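Local coordinates for catabolite control protein A (Lactococcus lactis, PDB 2O20) that probably acts as a global DNA-binding regulator of transcription in carbon catabolite repression and activation, as a member of the LacI family, at residues V68-I73 / A80-V85; T64-I69 / V300-L305; I97-D102 / E109-T114. The protein carries 1 engineered substitution. One frame throughout, in Å; residues are numbered along the deposited sequence. Where two conformers were deposited one is given.

Interaction 1 (V68-I73 / A80-V85); sequences VILPTI and AITRGV
Val-68 and Val-85 meet tip to tip between a strand and the helix that follows it. CG2 of Val-68 lies 4.1 Å from CG1 of Val-85. The two valines have nearly the same first torsion but use different branches. Val-68 (chi1 -174°) directs CG1 away from its backbone N and offers the other methyl, CG2, which stands opposite its carbonyl carbon. Val-85 (chi1 176°) offers the branch that is itself opposite the backbone N.

One helical turn earlier, Thr-82 meets Leu-70. The two side chains cross at about a right angle, with CD1 of Leu-70 3.8 Å from OG1 of Thr-82. Leu-70 takes an uncommon first torsion for a leucine: CG sits between the backbone N and the carbonyl carbon (chi1 62°). With chi2 near anti, this turns CD1 toward the threonine. OG1 of Thr-82 does not depend on the strand for a polar partner. It is hydrogen-bonded back to Phe-78 O within its own helix, so this buried hydroxyl can lie beside a methyl group. CG1 of Val-68 also approaches the same OG1, more loosely, at 4.5 Å.

The contact belongs to the beta-alpha-beta unit of strand 65-70, helix 76-91 and strand 95-100. Met-126, Met-96 and Leu-98 pack around the same side chains. At the edge of the contact the second subunit comes close: its Ile-73 packs on Thr-82, and its Asp-102 forms a salt bridge with Arg-83.

The four touching residues are buried, and between these two segments the contact is by van der Waals packing, one methyl pair and one methyl against a hydroxyl oxygen. The one polar side-chain atom among them is satisfied inside the helix. The chemistry thus implies a mostly apolar seam, held by shape and burial and not by directional bonds.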
loop_
_atom_site.group_PDB
_atom_site.type_symbol
_atom_site.label_atom_id
_atom_site.label_comp_id
_atom_site.label_asym_id
_atom_site.label_seq_id
_atom_site.Cartn_x
_atom_site.Cartn_y
_atom_site.Cartn_z
ATOM N N VAL D 68 15.366 -9.937 2.500
ATOM C CA VAL D 68 13.895 -10.113 2.417
ATOM C C VAL D 68 13.439 -9.932 0.980
ATOM O O VAL D 68 13.619 -8.868 0.386
ATOM C CB VAL D 68 13.136 -9.093 3.322
ATOM C CG1 VAL D 68 11.640 -9.372 3.334
ATOM C CG2 VAL D 68 13.704 -9.092 4.751
ATOM N N ILE D 69 12.810 -10.969 0.449
ATOM C CA ILE D 69 12.308 -10.995 -0.918
ATOM C C ILE D 69 10.802 -10.963 -0.848
ATOM O O ILE D 69 10.207 -11.761 -0.129
ATOM C CB ILE D 69 12.714 -12.273 -1.661
ATOM C CG1 ILE D 69 14.215 -12.459 -1.538
ATOM C CG2 ILE D 69 12.247 -12.179 -3.148
ATOM C CD1 ILE D 69 14.751 -13.709 -2.104
ATOM N N LEU D 70 10.203 -10.028 -1.588
ATOM C CA LEU D 70 8.737 -9.924 -1.680
ATOM C C LEU D 70 8.388 -9.518 -3.099
ATOM O O LEU D 70 9.232 -8.937 -3.778
ATOM C CB LEU D 70 8.175 -8.893 -0.671
ATOM C CG LEU D 70 8.608 -7.422 -0.788
ATOM C CD1 LEU D 70 7.616 -6.482 -0.014
ATOM C CD2 LEU D 70 10.022 -7.162 -0.281
ATOM N N PRO D 71 7.188 -9.891 -3.581
ATOM C CA PRO D 71 6.819 -9.508 -4.957
ATOM C C PRO D 71 6.927 -7.994 -5.200
ATOM O O PRO D 71 7.588 -7.547 -6.138
ATOM C CB PRO D 71 5.376 -9.985 -5.039
ATOM C CG PRO D 71 5.378 -11.179 -4.196
ATOM C CD PRO D 71 6.172 -10.786 -3.011
ATOM N N THR D 72 6.290 -7.205 -4.342
ATOM C CA THR D 72 6.385 -5.745 -4.471
ATOM C C THR D 72 6.007 -5.033 -3.179
ATOM O O THR D 72 5.119 -5.451 -2.441
ATOM C CB THR D 72 5.515 -5.194 -5.655
ATOM O OG1 THR D 72 5.615 -3.764 -5.738
ATOM C CG2 THR D 72 4.070 -5.594 -5.492
ATOM N N ILE D 73 6.740 -3.963 -2.916
ATOM C CA ILE D 73 6.459 -3.053 -1.817
ATOM C C ILE D 73 5.088 -2.326 -1.913
ATOM O O ILE D 73 4.530 -1.898 -0.879
ATOM C CB ILE D 73 7.644 -2.018 -1.691
ATOM C CG1 ILE D 73 7.676 -1.394 -0.307
ATOM C CG2 ILE D 73 7.612 -1.001 -2.774
ATOM C CD1 ILE D 73 8.265 -2.331 0.727
ATOM N N ALA D 80 2.842 -4.937 5.145
ATOM C CA ALA D 80 2.483 -5.080 6.542
ATOM C C ALA D 80 3.265 -6.184 7.231
ATOM O O ALA D 80 3.722 -6.013 8.363
ATOM C CB ALA D 80 0.984 -5.304 6.677
ATOM N N ILE D 81 3.447 -7.300 6.554
ATOM C CA ILE D 81 4.319 -8.367 7.027
ATOM C C ILE D 81 5.750 -7.894 7.231
ATOM O O ILE D 81 6.393 -8.195 8.260
ATOM C CB ILE D 81 4.321 -9.602 6.065
ATOM C CG1 ILE D 81 2.920 -10.231 6.004
ATOM C CG2 ILE D 81 5.341 -10.645 6.532
ATOM C CD1 ILE D 81 2.758 -11.208 4.865
ATOM N N THR D 82 6.231 -7.137 6.256
ATOM C CA THR D 82 7.604 -6.652 6.224
ATOM C C THR D 82 7.869 -5.738 7.433
ATOM O O THR D 82 8.973 -5.783 7.999
ATOM C CB THR D 82 7.951 -5.990 4.836
ATOM O OG1 THR D 82 7.835 -6.956 3.765
ATOM C CG2 THR D 82 9.343 -5.437 4.809
ATOM N N ARG D 83 6.891 -4.943 7.869
ATOM C CA ARG D 83 7.089 -4.112 9.076
ATOM C C ARG D 83 7.300 -4.953 10.348
ATOM O O ARG D 83 8.079 -4.561 11.228
ATOM C CB ARG D 83 5.985 -3.057 9.258
ATOM C CG ARG D 83 6.020 -1.978 8.124
ATOM C CD ARG D 83 5.649 -0.572 8.519
ATOM N NE ARG D 83 6.436 -0.076 9.639
ATOM C CZ ARG D 83 6.161 1.037 10.307
ATOM N NH1 ARG D 83 5.136 1.815 9.959
ATOM N NH2 ARG D 83 6.922 1.384 11.332
ATOM N N GLY D 84 6.657 -6.117 10.424
ATOM C CA GLY D 84 6.878 -7.040 11.561
ATOM C C GLY D 84 8.287 -7.628 11.569
ATOM O O GLY D 84 8.949 -7.736 12.622
ATOM N N VAL D 85 8.759 -8.006 10.392
ATOM C CA VAL D 85 10.150 -8.452 10.193
ATOM C C VAL D 85 11.146 -7.353 10.608
ATOM O O VAL D 85 12.067 -7.596 11.419
ATOM C CB VAL D 85 10.411 -8.852 8.714
ATOM C CG1 VAL D 85 11.896 -9.239 8.470
ATOM C CG2 VAL D 85 9.502 -9.974 8.271
#

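Interaction 2 (T64-I69 / V300-L305); sequences TTVGVI and VAMRLL
Val-66 faces Met-302 and Leu-305 where helix 294-309 packs on strand 65-70 of a parallel, Rossmann-like sheet. This sheet belongs to the sugar-binding domain of the LacI family, related to the periplasmic binding proteins. The contact is long-range: the chain returns to its first strand after more than 230 residues.

One methyl of Val-66, CG1, does all the close touching. In the conformer described, one of two modelled, CG1 stands opposite the carbonyl carbon and CG2 is wedged between the backbone N and that carbon. The details hold for this conformer, and the CG1 contacts are less certain for the other. Val-66 and Met-302 cross obliquely. The methionine does not start out aimed at the strand. Its chain bends at chi2 (61°) and again at chi3 (-122°), and this swings the terminal methyl over, so that CE of Met-302 lies 3.7 Å from CG1 of Val-66.

Leu-305 comes in differently. It points at the strand and slides past Val-66 in the opposite direction, side by side with it. Pro-144 lies against this leucine too.

All three residues are buried. Met-302 also leans on Val-85 and Ile-88, so it fills the join between helix 76-91 and its own helix. The single valine methyl is thus shared: CG1 of Val-66 is 4.1 Å from Leu-305 CD2 and 4.2 Å from the sulfur SD of Met-302.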
loop_
_atom_site.group_PDB
_atom_site.type_symbol
_atom_site.label_atom_id
_atom_site.label_comp_id
_atom_site.label_asym_id
_atom_site.label_seq_id
_atom_site.Cartn_x
_atom_site.Cartn_y
_atom_site.Cartn_z
ATOM N N THR D 64 25.005 -8.904 11.524
ATOM C CA THR D 64 24.057 -9.827 10.894
ATOM C C THR D 64 23.149 -9.100 9.894
ATOM O O THR D 64 22.658 -7.979 10.163
ATOM C CB THR D 64 23.237 -10.540 11.981
ATOM O OG1 THR D 64 24.117 -11.398 12.722
ATOM C CG2 THR D 64 22.083 -11.318 11.413
ATOM N N THR D 65 22.952 -9.742 8.743
ATOM C CA THR D 65 22.258 -9.122 7.611
ATOM C C THR D 65 21.200 -10.098 7.144
ATOM O O THR D 65 21.509 -11.246 6.831
ATOM C CB THR D 65 23.214 -8.761 6.452
ATOM O OG1 THR D 65 24.185 -7.800 6.900
ATOM C CG2 THR D 65 22.454 -8.189 5.260
ATOM N N VAL D 66 19.962 -9.597 7.113
ATOM C CA VAL D 66 18.792 -10.310 6.652
ATOM C C VAL D 66 18.315 -9.825 5.270
ATOM O O VAL D 66 18.067 -8.617 5.065
ATOM C CB VAL D 66 17.654 -10.287 7.697
ATOM C CG1 VAL D 66 18.023 -11.189 8.877
ATOM C CG2 VAL D 66 17.395 -8.896 8.207
ATOM N N GLY D 67 18.237 -10.782 4.347
ATOM C CA GLY D 67 17.658 -10.588 3.004
ATOM C C GLY D 67 16.161 -10.874 3.018
ATOM O O GLY D 67 15.730 -11.941 3.450
ATOM N N VAL D 68 15.366 -9.937 2.500
ATOM C CA VAL D 68 13.895 -10.113 2.417
ATOM C C VAL D 68 13.439 -9.932 0.980
ATOM O O VAL D 68 13.619 -8.868 0.386
ATOM C CB VAL D 68 13.136 -9.093 3.322
ATOM C CG1 VAL D 68 11.640 -9.372 3.334
ATOM C CG2 VAL D 68 13.704 -9.092 4.751
ATOM N N ILE D 69 12.810 -10.969 0.449
ATOM C CA ILE D 69 12.308 -10.995 -0.918
ATOM C C ILE D 69 10.802 -10.963 -0.848
ATOM O O ILE D 69 10.207 -11.761 -0.129
ATOM C CB ILE D 69 12.714 -12.273 -1.661
ATOM C CG1 ILE D 69 14.215 -12.459 -1.538
ATOM C CG2 ILE D 69 12.247 -12.179 -3.148
ATOM C CD1 ILE D 69 14.751 -13.709 -2.104
ATOM N N VAL D 300 6.821 -13.111 13.983
ATOM C CA VAL D 300 7.001 -14.515 14.370
ATOM C C VAL D 300 8.055 -15.168 13.482
ATOM O O VAL D 300 8.906 -15.911 13.977
ATOM C CB VAL D 300 5.635 -15.300 14.374
ATOM C CG1 VAL D 300 5.851 -16.786 14.478
ATOM C CG2 VAL D 300 4.771 -14.819 15.532
ATOM N N ALA D 301 8.012 -14.866 12.180
ATOM C CA ALA D 301 8.994 -15.381 11.236
ATOM C C ALA D 301 10.397 -14.898 11.558
ATOM O O ALA D 301 11.371 -15.666 11.482
ATOM C CB ALA D 301 8.634 -14.967 9.835
ATOM N N MET D 302 10.526 -13.616 11.889
ATOM C CA MET D 302 11.861 -13.059 12.147
ATOM C C MET D 302 12.441 -13.598 13.495
ATOM O O MET D 302 13.657 -13.826 13.623
ATOM C CB MET D 302 11.824 -11.522 12.069
ATOM C CG MET D 302 13.182 -10.868 12.077
ATOM S SD MET D 302 14.300 -11.307 10.708
ATOM C CE MET D 302 15.697 -11.942 11.631
ATOM N N ARG D 303 11.565 -13.851 14.464
ATOM C CA ARG D 303 11.961 -14.494 15.733
ATOM C C ARG D 303 12.540 -15.886 15.489
ATOM O O ARG D 303 13.561 -16.264 16.093
ATOM C CB ARG D 303 10.775 -14.575 16.704
ATOM C CG ARG D 303 10.507 -13.287 17.433
ATOM C CD ARG D 303 9.350 -13.406 18.402
ATOM N NE ARG D 303 8.883 -12.077 18.787
ATOM C CZ ARG D 303 7.634 -11.635 18.690
ATOM N NH1 ARG D 303 6.649 -12.424 18.240
ATOM N NH2 ARG D 303 7.365 -10.386 19.075
ATOM N N LEU D 304 11.885 -16.642 14.599
ATOM C CA LEU D 304 12.316 -17.978 14.251
ATOM C C LEU D 304 13.669 -17.886 13.526
ATOM O O LEU D 304 14.630 -18.565 13.891
ATOM C CB LEU D 304 11.246 -18.677 13.387
ATOM C CG LEU D 304 11.521 -20.098 12.869
ATOM C CD1 LEU D 304 11.852 -20.991 13.987
ATOM C CD2 LEU D 304 10.327 -20.659 12.124
ATOM N N LEU D 305 13.748 -17.024 12.519
ATOM C CA LEU D 305 14.996 -16.855 11.767
ATOM C C LEU D 305 16.190 -16.460 12.682
ATOM O O LEU D 305 17.304 -16.889 12.450
ATOM C CB LEU D 305 14.838 -15.844 10.629
ATOM C CG LEU D 305 16.019 -15.675 9.641
ATOM C CD1 LEU D 305 16.402 -16.987 8.904
ATOM C CD2 LEU D 305 15.729 -14.597 8.630
#

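Interaction 3 (I97-D102 / E109-T114); sequences ILANSD and EKVLET
Ala-99 sets its methyl against the fork of Val-111. CB of Ala-99 lies 3.6 Å from CG1 of Val-111 and 4.0 Å from its CG2. Both branches therefore take part, with CG1 the closer. The torsion explains this: CG1 stands opposite the backbone N (chi1 168°) and CG2 opposite the carbonyl carbon, which leaves the pair of methyls turned to the strand. The small alanine lets the helix come near, and the CA atoms of Ala-99 and Val-111 are only 6.9 Å apart.

CG2 of Val-111 also brushes the backbone, 4.4 Å from Asn-100 O. The side chain of Asn-100 leaves on the other side. Its OD1 accepts a hydrogen bond from Ile-73 N, and its ND2 makes a weak one to Asp-86 of the second subunit. Phe-115, one turn along the helix, packs on Ala-99 as well, and Val-111 also reaches Ile-69 of the neighbouring strand.

The seam is apolar and near the surface. Strand 95-100, outermost in the sheet within this chain, passes through a short loop into helix 105-118, which packs back on the sheet and leads to strand 122-125. This is the beta-alpha-beta crossover typical of Rossmann-like sheets.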
loop_
_atom_site.group_PDB
_atom_site.type_symbol
_atom_site.label_atom_id
_atom_site.label_comp_id
_atom_site.label_asym_id
_atom_site.label_seq_id
_atom_site.Cartn_x
_atom_site.Cartn_y
_atom_site.Cartn_z
ATOM N N ILE D 97 17.862 -5.925 4.018
ATOM C CA ILE D 97 17.895 -5.632 2.585
ATOM C C ILE D 97 16.571 -6.083 2.000
ATOM O O ILE D 97 16.184 -7.248 2.165
ATOM C CB ILE D 97 19.054 -6.369 1.841
ATOM C CG1 ILE D 97 20.426 -6.003 2.423
ATOM C CG2 ILE D 97 19.016 -6.054 0.327
ATOM C CD1 ILE D 97 21.582 -6.882 1.915
ATOM N N LEU D 98 15.856 -5.191 1.319
ATOM C CA LEU D 98 14.593 -5.582 0.721
ATOM C C LEU D 98 14.736 -5.665 -0.799
ATOM O O LEU D 98 15.318 -4.781 -1.418
ATOM C CB LEU D 98 13.484 -4.575 1.069
ATOM C CG LEU D 98 13.221 -4.184 2.534
ATOM C CD1 LEU D 98 12.075 -3.190 2.580
ATOM C CD2 LEU D 98 12.902 -5.370 3.408
ATOM N N ALA D 99 14.164 -6.700 -1.396
ATOM C CA ALA D 99 14.243 -6.860 -2.843
ATOM C C ALA D 99 12.862 -7.182 -3.400
ATOM O O ALA D 99 12.152 -8.015 -2.847
ATOM C CB ALA D 99 15.201 -7.938 -3.172
ATOM N N ASN D 100 12.498 -6.526 -4.500
ATOM C CA ASN D 100 11.229 -6.778 -5.181
ATOM C C ASN D 100 11.436 -7.802 -6.288
ATOM O O ASN D 100 12.308 -7.617 -7.149
ATOM C CB ASN D 100 10.705 -5.491 -5.833
ATOM C CG ASN D 100 10.372 -4.400 -4.812
ATOM O OD1 ASN D 100 9.485 -4.562 -3.948
ATOM N ND2 ASN D 100 11.098 -3.291 -4.894
ATOM N N SER D 101 10.623 -8.855 -6.283
ATOM C CA SER D 101 10.711 -9.935 -7.267
ATOM C C SER D 101 9.641 -9.882 -8.361
ATOM O O SER D 101 9.786 -10.583 -9.358
ATOM C CB SER D 101 10.546 -11.274 -6.568
ATOM O OG SER D 101 9.183 -11.497 -6.215
ATOM N N ASP D 102 8.564 -9.114 -8.131
ATOM C CA ASP D 102 7.386 -9.064 -9.012
ATOM C C ASP D 102 6.817 -10.469 -9.288
ATOM O O ASP D 102 6.190 -10.700 -10.328
ATOM C CB ASP D 102 7.708 -8.329 -10.326
ATOM C CG ASP D 102 8.114 -6.879 -10.093
ATOM O OD1 ASP D 102 7.321 -6.133 -9.477
ATOM O OD2 ASP D 102 9.228 -6.498 -10.486
ATOM N N GLU D 109 15.624 -15.623 -8.852
ATOM C CA GLU D 109 16.956 -16.240 -8.949
ATOM C C GLU D 109 18.078 -15.223 -8.888
ATOM O O GLU D 109 19.086 -15.457 -8.238
ATOM C CB GLU D 109 17.118 -17.037 -10.261
ATOM C CG GLU D 109 16.532 -18.425 -10.210
ATOM C CD GLU D 109 16.826 -19.197 -11.476
ATOM O OE1 GLU D 109 15.927 -19.289 -12.338
ATOM O OE2 GLU D 109 17.966 -19.684 -11.613
ATOM N N LYS D 110 17.920 -14.115 -9.599
ATOM C CA LYS D 110 18.909 -13.046 -9.576
ATOM C C LYS D 110 19.033 -12.447 -8.166
ATOM O O LYS D 110 20.136 -12.225 -7.683
ATOM C CB LYS D 110 18.557 -11.964 -10.599
ATOM C CG LYS D 110 18.722 -12.435 -12.033
ATOM C CD LYS D 110 18.255 -11.415 -13.063
ATOM C CE LYS D 110 19.150 -10.181 -13.087
ATOM N NZ LYS D 110 18.832 -9.322 -14.262
ATOM N N VAL D 111 17.897 -12.214 -7.511
ATOM C CA VAL D 111 17.889 -11.658 -6.139
ATOM C C VAL D 111 18.696 -12.548 -5.174
ATOM O O VAL D 111 19.577 -12.055 -4.452
ATOM C CB VAL D 111 16.442 -11.419 -5.625
ATOM C CG1 VAL D 111 16.428 -11.133 -4.127
ATOM C CG2 VAL D 111 15.791 -10.263 -6.394
ATOM N N LEU D 112 18.423 -13.850 -5.180
ATOM C CA LEU D 112 19.206 -14.812 -4.380
ATOM C C LEU D 112 20.710 -14.841 -4.680
ATOM O O LEU D 112 21.525 -15.010 -3.773
ATOM C CB LEU D 112 18.657 -16.225 -4.530
ATOM C CG LEU D 112 17.264 -16.503 -3.985
ATOM C CD1 LEU D 112 16.961 -17.984 -4.171
ATOM C CD2 LEU D 112 17.150 -16.130 -2.530
ATOM N N GLU D 113 21.085 -14.676 -5.942
ATOM C CA GLU D 113 22.496 -14.567 -6.289
ATOM C C GLU D 113 23.117 -13.379 -5.591
ATOM O O GLU D 113 24.204 -13.479 -5.028
ATOM C CB GLU D 113 22.690 -14.421 -7.806
ATOM C CG GLU D 113 22.407 -15.687 -8.574
ATOM C CD GLU D 113 22.648 -15.566 -10.080
ATOM O OE1 GLU D 113 22.735 -14.428 -10.613
ATOM O OE2 GLU D 113 22.747 -16.633 -10.730
ATOM N N THR D 114 22.418 -12.249 -5.639
ATOM C CA THR D 114 22.906 -11.038 -5.009
ATOM C C THR D 114 22.989 -11.222 -3.493
ATOM O O THR D 114 23.975 -10.800 -2.886
ATOM C CB THR D 114 22.048 -9.828 -5.383
ATOM O OG1 THR D 114 22.066 -9.667 -6.808
ATOM C CG2 THR D 114 22.596 -8.561 -4.745
#

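Strand 65-70 carries interactions 1 and 2 and pairs with strand 95-100 of interaction 3. Interactions 1 and 2 share Val-68 and Ile-69, with centres 11 Å apart. Their helices touch, Val-85 O lying 3.5 Å from Met-302 CG. Interaction 3 is on the other face of the sheet, its centre 12 Å from interaction 1 and 14 Å from interaction 2. Val-68 packs on one face and Ile-69 on the other, where its CG1 is 3.7 Å from Val-111 CG1. The strands pair through backbone bonds such as Val-68 N to Ile-97 O, 2.8 Å. Interactions 1 and 3 also border the second subunit; interaction 2 does not. Together they pack helices on both faces of this parallel sheet.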